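Local coordinates for Lmo0181 protein (Listeria monocytogenes serovar 1/2a, PDB 5F7V), which binds the cyclic glucan cycloalternan as the lipid-anchored solute-binding component of what is probably an ABC sugar transporter, at residues L212-L215 and T216-T220; E373-N377 and G378-P382; A89-T92 and S93-E96; E31-K34 and E35-Q39; P339-R342 and E343-F346. All blocks are in the same frame, centred on the assembly; numbering follows the deposited sequence.

Contact 1: L212-L215 and T216-T220; sequences LTHL and TNEVT
Leu212 and Thr216 meet on the inner side of the last turns of helix 206-220, where the methyl CD1 of Leu212 lies 3.9 Å from CG2 of Thr216. Thr216 N donates to Leu212 O at 2.8 Å, nearly straight along the carbonyl. The threonine hydroxyl sits between backbone N and carbonyl carbon (chi1 62°), which turns OG1 back over the preceding turn; OG1 is 3.3 Å from Leu212 O, at best a weak bond. This side is closely packed: Pro382 and Val375 from the two C-terminal helices cover Thr216, and Phe372 and Phe182 press on Leu212. The looser, partly exposed side belongs to Thr213 and Asn217, which run side by side in the same direction, the methyl CG2 of Thr213 3.4 Å from Asn217 ND2; Thr213 OG1 is hydrogen-bonded to Val209 O. Beside the buried carboxylate of Glu218, a water donates both to Leu215 O (2.8 Å) and to Glu218 OE1 (2.9 Å). His214, stacked on Trp153, is hydrogen-bonded through ND1 to Glu157 OE2, and ND1 lies 4.6 Å from Glu218 OE2, too far for direct contact; two carboxylates near one imidazole would probably favour its protonated form.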
loop_
_atom_site.group_PDB
_atom_site.type_symbol
_atom_site.label_atom_id
_atom_site.label_comp_id
_atom_site.label_asym_id
_atom_site.label_seq_id
_atom_site.Cartn_x
_atom_site.Cartn_y
_atom_site.Cartn_z
ATOM N N LEU A 212 19.502 -3.146 1.757
ATOM C CA LEU A 212 19.386 -1.739 2.154
ATOM C C LEU A 212 20.422 -0.871 1.497
ATOM O O LEU A 212 20.075 0.237 1.070
ATOM C CB LEU A 212 19.468 -1.611 3.665
ATOM C CG LEU A 212 19.324 -0.173 4.241
ATOM C CD1 LEU A 212 17.995 0.428 3.908
ATOM C CD2 LEU A 212 19.480 -0.226 5.744
ATOM N N THR A 213 21.640 -1.381 1.405
ATOM C CA THR A 213 22.702 -0.655 0.727
ATOM C C THR A 213 22.371 -0.417 -0.735
ATOM O O THR A 213 22.674 0.682 -1.278
ATOM C CB THR A 213 24.042 -1.381 0.905
ATOM O OG1 THR A 213 24.281 -1.537 2.308
ATOM C CG2 THR A 213 25.209 -0.615 0.239
ATOM N N HIS A 214 21.713 -1.360 -1.392
ATOM C CA HIS A 214 21.263 -1.175 -2.759
ATOM C C HIS A 214 20.362 0.064 -2.842
ATOM O O HIS A 214 20.499 0.867 -3.769
ATOM C CB HIS A 214 20.610 -2.484 -3.222
ATOM C CG HIS A 214 19.473 -2.308 -4.174
ATOM N ND1 HIS A 214 19.577 -1.987 -5.525
ATOM C CD2 HIS A 214 18.160 -2.496 -3.920
ATOM C CE1 HIS A 214 18.359 -1.953 -6.029
ATOM N NE2 HIS A 214 17.501 -2.262 -5.088
ATOM N N LEU A 215 19.421 0.215 -1.912
ATOM C CA LEU A 215 18.546 1.406 -1.873
ATOM C C LEU A 215 19.304 2.680 -1.495
ATOM O O LEU A 215 19.184 3.713 -2.166
ATOM C CB LEU A 215 17.382 1.232 -0.909
ATOM C CG LEU A 215 16.441 0.065 -1.256
ATOM C CD1 LEU A 215 15.435 -0.086 -0.133
ATOM C CD2 LEU A 215 15.772 0.240 -2.602
ATOM N N THR A 216 20.097 2.643 -0.421
ATOM C CA THR A 216 20.669 3.906 0.064
ATOM C C THR A 216 21.778 4.407 -0.837
ATOM O O THR A 216 21.911 5.636 -0.983
ATOM C CB THR A 216 21.124 3.791 1.517
ATOM O OG1 THR A 216 22.138 2.804 1.630
ATOM C CG2 THR A 216 19.980 3.428 2.456
ATOM N N ASN A 217 22.530 3.505 -1.470
ATOM C CA ASN A 217 23.583 3.978 -2.362
ATOM C C ASN A 217 23.023 4.727 -3.549
ATOM O O ASN A 217 23.726 5.614 -4.076
ATOM C CB ASN A 217 24.398 2.803 -2.890
ATOM C CG ASN A 217 25.516 2.356 -1.989
ATOM O OD1 ASN A 217 25.810 2.990 -1.001
ATOM N ND2 ASN A 217 26.181 1.296 -2.394
ATOM N N GLU A 218 21.806 4.422 -3.991
ATOM C CA GLU A 218 21.215 5.206 -5.083
ATOM C C GLU A 218 21.059 6.658 -4.719
ATOM O O GLU A 218 21.171 7.560 -5.560
ATOM C CB GLU A 218 19.853 4.636 -5.436
ATOM C CG GLU A 218 20.006 3.292 -6.105
ATOM C CD GLU A 218 18.748 2.747 -6.714
ATOM O OE1 GLU A 218 17.671 3.006 -6.142
ATOM O OE2 GLU A 218 18.916 2.010 -7.726
ATOM N N VAL A 219 20.827 6.931 -3.442
ATOM C CA VAL A 219 20.694 8.313 -2.983
ATOM C C VAL A 219 22.055 8.918 -2.645
ATOM O O VAL A 219 22.333 10.055 -3.048
ATOM C CB VAL A 219 19.786 8.381 -1.731
ATOM C CG1 VAL A 219 19.827 9.759 -1.079
ATOM C CG2 VAL A 219 18.385 7.957 -2.133
ATOM N N THR A 220 22.909 8.228 -1.891
ATOM C CA THR A 220 24.109 8.841 -1.310
ATOM C C THR A 220 25.373 8.698 -2.144
ATOM O O THR A 220 26.313 9.509 -1.954
ATOM C CB THR A 220 24.388 8.282 0.091
ATOM O OG1 THR A 220 24.789 6.921 -0.054
ATOM C CG2 THR A 220 23.161 8.405 1.010
HETATM O O HOH W 1 16.885 4.345 -3.670
#

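Contact 2: E373-N377 and G378-P382; sequences EKVLN and GDSTP
A Schellman motif ends helix 361-376, with Asp379 and Gly378 bonding back to the carbonyls of Lys374 and Val375. Asp379 N reaches Lys374 O at 2.8 Å, nearly in line with the carbonyl, whereas Gly378 N meets Val375 O at 3.0 Å from well above the carbonyl plane. Gly378 takes a positive phi of 80°, at which a beta carbon would collide with the carbonyl oxygen of Asn377. The chain then doubles back along the last turn. CB of Ser380 comes to 3.8 Å from CB of Lys374, whose ammonium group forms a salt bridge with Glu371. Val375 holds CG1 anti to its backbone N (chi1 -178°), which sends CG1 to CD of Pro382 at 3.8 Å and CG2 to Thr381 O at 3.5 Å; the valine and proline side chains cross at about a right angle. One water donates to both Val375 O and Ser380 O; another links Asn377 ND2 to Asp379 OD2 on the outer side. Thr381 OG1 is hydrogen-bonded to Lys384 N, which caps helix 382-397 right after the loop. Leu376 packs on Val219 of helix 206-220, and with Asn377 it lies against Pro228 of helix 228-231.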
loop_
_atom_site.group_PDB
_atom_site.type_symbol
_atom_site.label_atom_id
_atom_site.label_comp_id
_atom_site.label_asym_id
_atom_site.label_seq_id
_atom_site.Cartn_x
_atom_site.Cartn_y
_atom_site.Cartn_z
ATOM N N GLU A 373 16.246 7.140 7.367
ATOM C CA GLU A 373 16.419 8.524 6.984
ATOM C C GLU A 373 17.812 9.016 7.354
ATOM O O GLU A 373 18.468 9.754 6.616
ATOM C CB GLU A 373 15.318 9.384 7.623
ATOM C CG GLU A 373 15.313 10.800 7.094
ATOM C CD GLU A 373 14.512 10.980 5.841
ATOM O OE1 GLU A 373 14.201 9.983 5.145
ATOM O OE2 GLU A 373 14.210 12.188 5.590
ATOM N N LYS A 374 18.292 8.619 8.519
ATOM C CA LYS A 374 19.634 9.033 8.932
ATOM C C LYS A 374 20.661 8.508 7.941
ATOM O O LYS A 374 21.656 9.192 7.705
ATOM C CB LYS A 374 20.000 8.544 10.338
ATOM C CG LYS A 374 19.268 9.237 11.471
ATOM C CD LYS A 374 19.573 8.578 12.800
ATOM C CE LYS A 374 18.678 9.036 13.922
ATOM N NZ LYS A 374 19.041 8.296 15.155
ATOM N N VAL A 375 20.504 7.311 7.382
ATOM C CA VAL A 375 21.481 6.863 6.376
ATOM C C VAL A 375 21.408 7.753 5.154
ATOM O O VAL A 375 22.430 8.193 4.637
ATOM C CB VAL A 375 21.197 5.408 5.974
ATOM C CG1 VAL A 375 22.244 4.957 4.965
ATOM C CG2 VAL A 375 21.131 4.502 7.197
ATOM N N LEU A 376 20.200 8.056 4.734
ATOM C CA LEU A 376 20.038 8.902 3.523
ATOM C C LEU A 376 20.589 10.295 3.664
ATOM O O LEU A 376 21.006 10.858 2.664
ATOM C CB LEU A 376 18.563 8.995 3.120
ATOM C CG LEU A 376 17.848 7.688 2.752
ATOM C CD1 LEU A 376 16.442 8.040 2.330
ATOM C CD2 LEU A 376 18.627 6.987 1.656
ATOM N N ASN A 377 20.626 10.819 4.894
ATOM C CA ASN A 377 21.124 12.156 5.161
ATOM C C ASN A 377 22.606 12.164 5.491
ATOM O O ASN A 377 23.174 13.227 5.748
ATOM C CB ASN A 377 20.329 12.783 6.305
ATOM C CG ASN A 377 18.900 13.113 5.929
ATOM O OD1 ASN A 377 18.588 13.338 4.768
ATOM N ND2 ASN A 377 18.031 13.209 6.931
ATOM N N GLY A 378 23.256 11.004 5.478
ATOM C CA GLY A 378 24.670 10.998 5.796
ATOM C C GLY A 378 24.990 11.059 7.262
ATOM O O GLY A 378 26.052 11.562 7.623
ATOM N N ASP A 379 24.078 10.599 8.121
ATOM C CA ASP A 379 24.280 10.553 9.565
ATOM C C ASP A 379 24.486 9.153 10.048
ATOM O O ASP A 379 24.822 8.970 11.219
ATOM C CB ASP A 379 23.079 11.151 10.311
ATOM C CG ASP A 379 22.874 12.609 9.989
ATOM O OD1 ASP A 379 23.756 13.399 10.267
ATOM O OD2 ASP A 379 21.818 12.967 9.390
ATOM N N SER A 380 24.311 8.146 9.212
ATOM C CA SER A 380 24.442 6.773 9.649
ATOM C C SER A 380 24.817 5.901 8.455
ATOM O O SER A 380 25.092 6.423 7.363
ATOM C CB SER A 380 23.128 6.353 10.295
ATOM O OG SER A 380 23.221 5.069 10.878
ATOM N N THR A 381 24.807 4.590 8.663
ATOM C CA THR A 381 25.136 3.613 7.637
ATOM C C THR A 381 24.116 2.481 7.628
ATOM O O THR A 381 23.427 2.290 8.623
ATOM C CB THR A 381 26.515 2.991 7.789
ATOM O OG1 THR A 381 26.443 2.132 8.935
ATOM C CG2 THR A 381 27.610 3.992 7.941
ATOM N N PRO A 382 24.010 1.730 6.503
ATOM C CA PRO A 382 23.036 0.639 6.476
ATOM C C PRO A 382 23.213 -0.352 7.603
ATOM O O PRO A 382 22.205 -0.720 8.230
ATOM C CB PRO A 382 23.227 0.037 5.068
ATOM C CG PRO A 382 23.705 1.178 4.229
ATOM C CD PRO A 382 24.606 1.942 5.167
HETATM O O HOH W 2 25.059 7.411 4.479
HETATM O O HOH W 3 19.130 13.057 9.639
#

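Contact 3: A89-T92 and S93-E96; sequences ADLT and SYIE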
loop_
_atom_site.group_PDB
_atom_site.type_symbol
_atom_site.label_atom_id
_atom_site.label_comp_id
_atom_site.label_asym_id
_atom_site.label_seq_id
_atom_site.Cartn_x
_atom_site.Cartn_y
_atom_site.Cartn_z
ATOM N N ALA A 89 -15.823 -4.687 15.959
ATOM C CA ALA A 89 -16.890 -5.659 16.133
ATOM C C ALA A 89 -16.563 -6.956 15.375
ATOM O O ALA A 89 -16.167 -6.937 14.220
ATOM C CB ALA A 89 -18.214 -5.104 15.640
ATOM N N ASP A 90 -16.776 -8.093 16.029
ATOM C CA ASP A 90 -16.738 -9.387 15.351
ATOM C C ASP A 90 -17.865 -9.420 14.322
ATOM O O ASP A 90 -19.025 -9.192 14.664
ATOM C CB ASP A 90 -16.952 -10.455 16.440
ATOM C CG ASP A 90 -17.006 -11.862 15.920
ATOM O OD1 ASP A 90 -16.793 -12.122 14.725
ATOM O OD2 ASP A 90 -17.250 -12.737 16.797
ATOM N N LEU A 91 -17.532 -9.675 13.070
ATOM C CA LEU A 91 -18.544 -9.645 12.018
ATOM C C LEU A 91 -19.119 -11.014 11.694
ATOM O O LEU A 91 -19.910 -11.110 10.760
ATOM C CB LEU A 91 -17.926 -9.010 10.777
ATOM C CG LEU A 91 -17.478 -7.549 10.911
ATOM C CD1 LEU A 91 -17.018 -7.008 9.566
ATOM C CD2 LEU A 91 -18.477 -6.605 11.550
ATOM N N THR A 92 -18.763 -12.038 12.464
ATOM C CA THR A 92 -19.184 -13.422 12.195
ATOM C C THR A 92 -20.685 -13.531 11.984
ATOM O O THR A 92 -21.115 -14.134 10.997
ATOM C CB THR A 92 -18.761 -14.353 13.341
ATOM O OG1 THR A 92 -17.340 -14.307 13.428
ATOM C CG2 THR A 92 -19.196 -15.806 13.109
ATOM N N SER A 93 -21.482 -12.987 12.898
ATOM C CA SER A 93 -22.941 -13.101 12.790
ATOM C C SER A 93 -23.509 -12.354 11.588
ATOM O O SER A 93 -24.409 -12.846 10.892
ATOM C CB SER A 93 -23.633 -12.675 14.091
ATOM O OG SER A 93 -23.408 -11.309 14.392
ATOM N N TYR A 94 -22.944 -11.167 11.361
ATOM C CA TYR A 94 -23.402 -10.266 10.319
ATOM C C TYR A 94 -23.178 -10.975 8.995
ATOM O O TYR A 94 -24.039 -10.976 8.113
ATOM C CB TYR A 94 -22.641 -8.929 10.348
ATOM C CG TYR A 94 -22.962 -8.176 11.596
ATOM C CD1 TYR A 94 -24.071 -7.354 11.673
ATOM C CD2 TYR A 94 -22.222 -8.350 12.760
ATOM C CE1 TYR A 94 -24.421 -6.715 12.860
ATOM C CE2 TYR A 94 -22.525 -7.692 13.931
ATOM C CZ TYR A 94 -23.630 -6.872 13.984
ATOM O OH TYR A 94 -23.980 -6.231 15.141
ATOM N N ILE A 95 -22.028 -11.619 8.869
ATOM C CA ILE A 95 -21.700 -12.298 7.615
ATOM C C ILE A 95 -22.577 -13.541 7.435
ATOM O O ILE A 95 -23.066 -13.789 6.322
ATOM C CB ILE A 95 -20.197 -12.654 7.596
ATOM C CG1 ILE A 95 -19.397 -11.357 7.429
ATOM C CG2 ILE A 95 -19.817 -13.623 6.468
ATOM C CD1 ILE A 95 -17.926 -11.505 7.714
ATOM N N GLU A 96 -22.812 -14.309 8.498
ATOM C CA GLU A 96 -23.666 -15.515 8.430
ATOM C C GLU A 96 -25.050 -15.137 7.914
ATOM O O GLU A 96 -25.617 -15.884 7.108
ATOM C CB GLU A 96 -23.792 -16.163 9.812
ATOM C CG GLU A 96 -22.547 -16.858 10.363
ATOM C CD GLU A 96 -22.628 -17.309 11.830
ATOM O OE1 GLU A 96 -23.475 -16.768 12.578
ATOM O OE2 GLU A 96 -21.854 -18.206 12.278
HETATM O O HOH W 4 -20.696 -11.437 15.200
#
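Leu91 is the N-cap residue of the short helix 92-97: its carbonyl accepts from Ile95 N, and its side chain packs on Tyr94 and Ile95, while an Asx turn at Asp90 leads the chain into the helix. Backbone bonds set the first turn: Ile95 N donates to Leu91 O at 2.9 Å and Glu96 N to Thr92 O at 3.0 Å. Side-chain bonds brace the entry. Asp90 OD1 accepts from two groups of Thr92, the hydroxyl OG1 at 2.6 Å through the syn lone pair and the backbone N at 3.0 Å from above the carboxylate plane. The apolar contacts gather on the inner side, where CB of Leu91 lies 4.0 Å from CD1 of Ile95, and where Met123 of strand 119-135 touches both residues. Tyr94 swings its ring alongside the loop, with CG anti to the carbonyl carbon (chi1 -67°); the ring edge at CD2 faces Asp90 O in plane, and the ring also meets Phe298 of helix 294-306, the planes turned by about 40°. On the outer side Thr92 and Glu96 run together in the same direction, the extended glutamate passing along the threonine methyl, with OE2 3.7 Å from CG2 of Thr92. Water completes the entry, donating to Asp90 O at 2.8 Å and accepting from Ser93 N at 2.9 Å.

Contact 4: E31-K34 and E35-Q39; sequences EMVK and EFEKQ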
loop_
_atom_site.group_PDB
_atom_site.type_symbol
_atom_site.label_atom_id
_atom_site.label_comp_id
_atom_site.label_asym_id
_atom_site.label_seq_id
_atom_site.Cartn_x
_atom_site.Cartn_y
_atom_site.Cartn_z
ATOM N N GLU A 31 -19.580 8.631 -5.559
ATOM C CA GLU A 31 -20.496 7.854 -6.375
ATOM C C GLU A 31 -20.890 6.560 -5.679
ATOM O O GLU A 31 -22.054 6.200 -5.714
ATOM C CB GLU A 31 -19.876 7.546 -7.726
ATOM C CG GLU A 31 -20.931 7.130 -8.724
ATOM C CD GLU A 31 -20.364 6.808 -10.090
ATOM O OE1 GLU A 31 -19.164 7.082 -10.350
ATOM O OE2 GLU A 31 -21.192 6.278 -10.873
ATOM N N MET A 32 -19.956 5.886 -5.010
ATOM C CA MET A 32 -20.321 4.708 -4.231
ATOM C C MET A 32 -21.319 5.024 -3.116
ATOM O O MET A 32 -22.281 4.290 -2.939
ATOM C CB MET A 32 -19.080 4.083 -3.630
ATOM C CG MET A 32 -18.168 3.483 -4.680
ATOM S SD MET A 32 -16.724 2.792 -3.871
ATOM C CE MET A 32 -15.729 2.319 -5.272
ATOM N N VAL A 33 -21.104 6.129 -2.412
ATOM C CA VAL A 33 -22.035 6.531 -1.347
ATOM C C VAL A 33 -23.425 6.818 -1.936
ATOM O O VAL A 33 -24.440 6.377 -1.363
ATOM C CB VAL A 33 -21.488 7.701 -0.497
ATOM C CG1 VAL A 33 -22.527 8.305 0.438
ATOM C CG2 VAL A 33 -20.251 7.209 0.253
ATOM N N LYS A 34 -23.487 7.539 -3.047
ATOM C CA LYS A 34 -24.757 7.814 -3.695
ATOM C C LYS A 34 -25.495 6.522 -4.054
ATOM O O LYS A 34 -26.703 6.418 -3.886
ATOM C CB LYS A 34 -24.534 8.654 -4.953
ATOM C CG LYS A 34 -25.746 8.906 -5.855
ATOM C CD LYS A 34 -25.452 9.620 -7.165
ATOM C CE LYS A 34 -24.597 8.796 -8.132
ATOM N NZ LYS A 34 -24.335 9.575 -9.348
ATOM N N GLU A 35 -24.770 5.570 -4.623
ATOM C CA GLU A 35 -25.375 4.295 -5.018
ATOM C C GLU A 35 -25.831 3.482 -3.785
ATOM O O GLU A 35 -26.925 2.915 -3.764
ATOM C CB GLU A 35 -24.406 3.499 -5.891
ATOM C CG GLU A 35 -24.193 4.168 -7.241
ATOM C CD GLU A 35 -25.405 4.164 -8.133
ATOM O OE1 GLU A 35 -26.179 3.193 -8.070
ATOM O OE2 GLU A 35 -25.593 5.096 -8.961
ATOM N N PHE A 36 -25.026 3.509 -2.740
ATOM C CA PHE A 36 -25.385 2.849 -1.494
ATOM C C PHE A 36 -26.673 3.434 -0.914
ATOM O O PHE A 36 -27.550 2.697 -0.495
ATOM C CB PHE A 36 -24.258 2.936 -0.453
ATOM C CG PHE A 36 -24.663 2.411 0.888
ATOM C CD1 PHE A 36 -24.718 1.060 1.119
ATOM C CD2 PHE A 36 -24.997 3.274 1.936
ATOM C CE1 PHE A 36 -25.115 0.525 2.346
ATOM C CE2 PHE A 36 -25.386 2.745 3.159
ATOM C CZ PHE A 36 -25.430 1.389 3.370
ATOM N N GLU A 37 -26.747 4.752 -0.908
ATOM C CA GLU A 37 -27.909 5.458 -0.363
ATOM C C GLU A 37 -29.149 5.208 -1.204
ATOM O O GLU A 37 -30.249 5.110 -0.651
ATOM C CB GLU A 37 -27.608 6.926 -0.206
ATOM C CG GLU A 37 -26.590 7.170 0.919
ATOM C CD GLU A 37 -26.283 8.645 1.131
ATOM O OE1 GLU A 37 -26.647 9.523 0.311
ATOM O OE2 GLU A 37 -25.694 8.968 2.173
ATOM N N LYS A 38 -28.981 5.086 -2.518
ATOM C CA LYS A 38 -30.107 4.758 -3.371
ATOM C C LYS A 38 -30.698 3.381 -3.046
ATOM O O LYS A 38 -31.934 3.219 -2.945
ATOM C CB LYS A 38 -29.672 4.743 -4.838
ATOM C CG LYS A 38 -30.693 4.227 -5.843
ATOM C CD LYS A 38 -31.950 5.053 -5.874
ATOM C CE LYS A 38 -33.004 4.426 -6.773
ATOM N NZ LYS A 38 -34.162 5.332 -6.856
ATOM N N GLN A 39 -29.793 2.427 -2.883
ATOM C CA GLN A 39 -30.146 1.036 -2.579
ATOM C C GLN A 39 -30.508 0.816 -1.115
ATOM O O GLN A 39 -31.067 -0.224 -0.796
ATOM C CB GLN A 39 -29.012 0.107 -3.008
ATOM C CG GLN A 39 -28.743 0.166 -4.518
ATOM C CD GLN A 39 -27.631 -0.774 -4.997
ATOM O OE1 GLN A 39 -27.082 -1.530 -4.212
ATOM N NE2 GLN A 39 -27.312 -0.752 -6.279
HETATM O O HOH W 5 -23.708 6.568 -10.278
#
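Glu31, Lys34 and Glu35 gather round one water on the outer side of helix 27-39. The water donates to Glu31 OE2 at 2.6 Å and to Glu35 OE2 at 2.7 Å, and accepts weakly from Lys34 NZ. The two carboxylates stay apart, with Glu31 OE2 4.9 Å from Glu35 OE2, and Lys34 NZ, 4.7 Å from Glu35 OE2, does not touch that carboxylate; the ammonium group would probably ease the repulsion between the acids. Bends in the chains bring the groups together. Lys34 folds at chi3 (66°) and Glu35 at chi2 (-68°), which places CE of Lys34 3.9 Å from Glu35 OE2. A second pair, Val33 and Glu37, lies side by side and points the same way, CG1 of the valine 3.7 Å from OE2 of the glutamate. Both pairs ride on regular alpha-helical turns, in which the amides of Glu35, Phe36, Glu37 and Lys38 donate to the carbonyls four residues back, Glu37 N to Val33 O at 2.9 Å among them. Farther out, strand 43-49 positions the second pair: Val45 N donates to Glu37 OE2, and Val47 packs on Val33. On the buried side Met32 lies against Ile313 of helix 308-316 and Met304 of helix 294-306, and Phe36 makes edge-to-face contacts with Phe300 and Phe303 of the latter helix.

Contact 5: P339-R342 and E343-F346; sequences PDNR and EAVF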
loop_
_atom_site.group_PDB
_atom_site.type_symbol
_atom_site.label_atom_id
_atom_site.label_comp_id
_atom_site.label_asym_id
_atom_site.label_seq_id
_atom_site.Cartn_x
_atom_site.Cartn_y
_atom_site.Cartn_z
ATOM N N PRO A 339 -1.705 3.171 -17.691
ATOM C CA PRO A 339 -0.596 2.689 -18.520
ATOM C C PRO A 339 -1.096 1.545 -19.412
ATOM O O PRO A 339 -2.110 0.901 -19.108
ATOM C CB PRO A 339 0.378 2.157 -17.465
ATOM C CG PRO A 339 -0.506 1.580 -16.377
ATOM C CD PRO A 339 -1.634 2.586 -16.330
ATOM N N ASP A 340 -0.374 1.263 -20.493
ATOM C CA ASP A 340 -0.727 0.146 -21.363
ATOM C C ASP A 340 -0.535 -1.207 -20.725
ATOM O O ASP A 340 -1.359 -2.117 -20.937
ATOM C CB ASP A 340 0.092 0.188 -22.653
ATOM C CG ASP A 340 -0.324 1.292 -23.617
ATOM O OD1 ASP A 340 -1.503 1.663 -23.692
ATOM O OD2 ASP A 340 0.553 1.761 -24.361
ATOM N N ASN A 341 0.547 -1.377 -19.953
ATOM C CA ASN A 341 0.905 -2.724 -19.480
ATOM C C ASN A 341 0.214 -3.077 -18.175
ATOM O O ASN A 341 0.856 -3.391 -17.182
ATOM C CB ASN A 341 2.411 -2.815 -19.353
ATOM C CG ASN A 341 2.882 -4.226 -19.105
ATOM O OD1 ASN A 341 2.200 -5.189 -19.477
ATOM N ND2 ASN A 341 4.037 -4.376 -18.472
ATOM N N ARG A 342 -1.121 -3.020 -18.203
ATOM C CA ARG A 342 -1.954 -3.375 -17.070
ATOM C C ARG A 342 -1.678 -4.811 -16.593
ATOM O O ARG A 342 -1.778 -5.082 -15.386
ATOM C CB ARG A 342 -3.438 -3.204 -17.441
ATOM C CG ARG A 342 -3.906 -1.797 -17.806
ATOM C CD ARG A 342 -3.829 -0.901 -16.612
ATOM N NE ARG A 342 -4.259 0.483 -16.848
ATOM C CZ ARG A 342 -5.304 1.078 -16.289
ATOM N NH1 ARG A 342 -6.095 0.403 -15.474
ATOM N NH2 ARG A 342 -5.498 2.376 -16.497
ATOM N N GLU A 343 -1.270 -5.697 -17.509
ATOM C CA GLU A 343 -0.965 -7.073 -17.095
ATOM C C GLU A 343 0.154 -7.135 -16.075
ATOM O O GLU A 343 0.155 -8.082 -15.289
ATOM C CB GLU A 343 -0.716 -8.022 -18.269
ATOM C CG GLU A 343 -1.936 -8.416 -19.053
ATOM C CD GLU A 343 -2.930 -9.389 -18.413
ATOM O OE1 GLU A 343 -2.832 -9.757 -17.209
ATOM O OE2 GLU A 343 -3.849 -9.783 -19.185
ATOM N N ALA A 344 1.063 -6.163 -16.030
ATOM C CA ALA A 344 2.105 -6.187 -15.005
ATOM C C ALA A 344 1.523 -6.198 -13.603
ATOM O O ALA A 344 2.124 -6.770 -12.692
ATOM C CB ALA A 344 3.046 -4.995 -15.128
ATOM N N VAL A 345 0.365 -5.573 -13.386
ATOM C CA VAL A 345 -0.255 -5.541 -12.068
ATOM C C VAL A 345 -0.608 -6.964 -11.638
ATOM O O VAL A 345 -0.371 -7.351 -10.494
ATOM C CB VAL A 345 -1.507 -4.628 -12.116
ATOM C CG1 VAL A 345 -2.249 -4.678 -10.790
ATOM C CG2 VAL A 345 -1.183 -3.181 -12.496
ATOM N N PHE A 346 -1.199 -7.725 -12.552
ATOM C CA PHE A 346 -1.601 -9.094 -12.230
ATOM C C PHE A 346 -0.417 -10.043 -12.254
ATOM O O PHE A 346 -0.354 -10.941 -11.415
ATOM C CB PHE A 346 -2.741 -9.518 -13.173
ATOM C CG PHE A 346 -3.911 -8.617 -13.026
ATOM C CD1 PHE A 346 -4.790 -8.778 -11.983
ATOM C CD2 PHE A 346 -4.063 -7.555 -13.896
ATOM C CE1 PHE A 346 -5.849 -7.877 -11.839
ATOM C CE2 PHE A 346 -5.098 -6.648 -13.751
ATOM C CZ PHE A 346 -5.994 -6.835 -12.730
HETATM O O HOH W 6 -1.597 -5.392 -20.387
#
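Asn341 lies against Ala344 near the start of helix 343-347, its amide ND2 3.5 Å from CB of the alanine. The side chain extends with CG anti to the backbone N (chi1 -170°), which carries the amide past Ala344 to its partner on strand 265-268, Val267 O. Arg342 follows a longer path. CB lies beside the amide N of Glu343, as the chain requires; the side chain bends once, about CB-CG (chi2 -66°), then runs extended to NE, back toward Pro339 and away from the helix. NE donates to Pro339 O at 3.1 Å, in the carbonyl plane and on a lone pair, and the acceptor lies almost in the guanidinium plane. At the tip NH2 bonds to Pro338 O and NH1 to Asn318 OD1, while the ring of Tyr333 makes a cation-pi contact, so three bonds and an aromatic ring fix the rotation of this buried group. Asn341 is the centre of an inverse gamma turn, closed by a weak bond from Arg342 N to Asp340 O. Past this turn the first bonds run three residues back, from Ala344 N to Asn341 O and from Val345 N to Arg342 O, both at 3.0 Å and both with the donor well above the carbonyl plane. The isopropyl group of Val345 also leans on Arg342 O, with CB at 3.3 Å, and CD2 of Phe346 approaches the same oxygen obliquely at 3.7 Å.

In the fold
Contacts 1 and 2 are neighbours: Pro382 fits between Thr213 and Thr216, so the end of helix 206-220 and the turn joining helices 361-376 and 382-397 form one packed unit. Contacts 3 and 4 lie on the opposite side of the chain's centre from that unit, and both reach helix 294-306. The centre of contact 5 lies about 17 Å from the centre of the chain, nearer than any other. Contacts 2 and 3 are surface sites, a helix end and a helix start. Contacts 1 and 4, partly buried, lie within helices: contact 1 packs threonine on leucine, contact 4 links acids and a lysine through water. In contact 5 two backbone carbonyls, an asparagine side chain and an aromatic ring hold a guanidinium group.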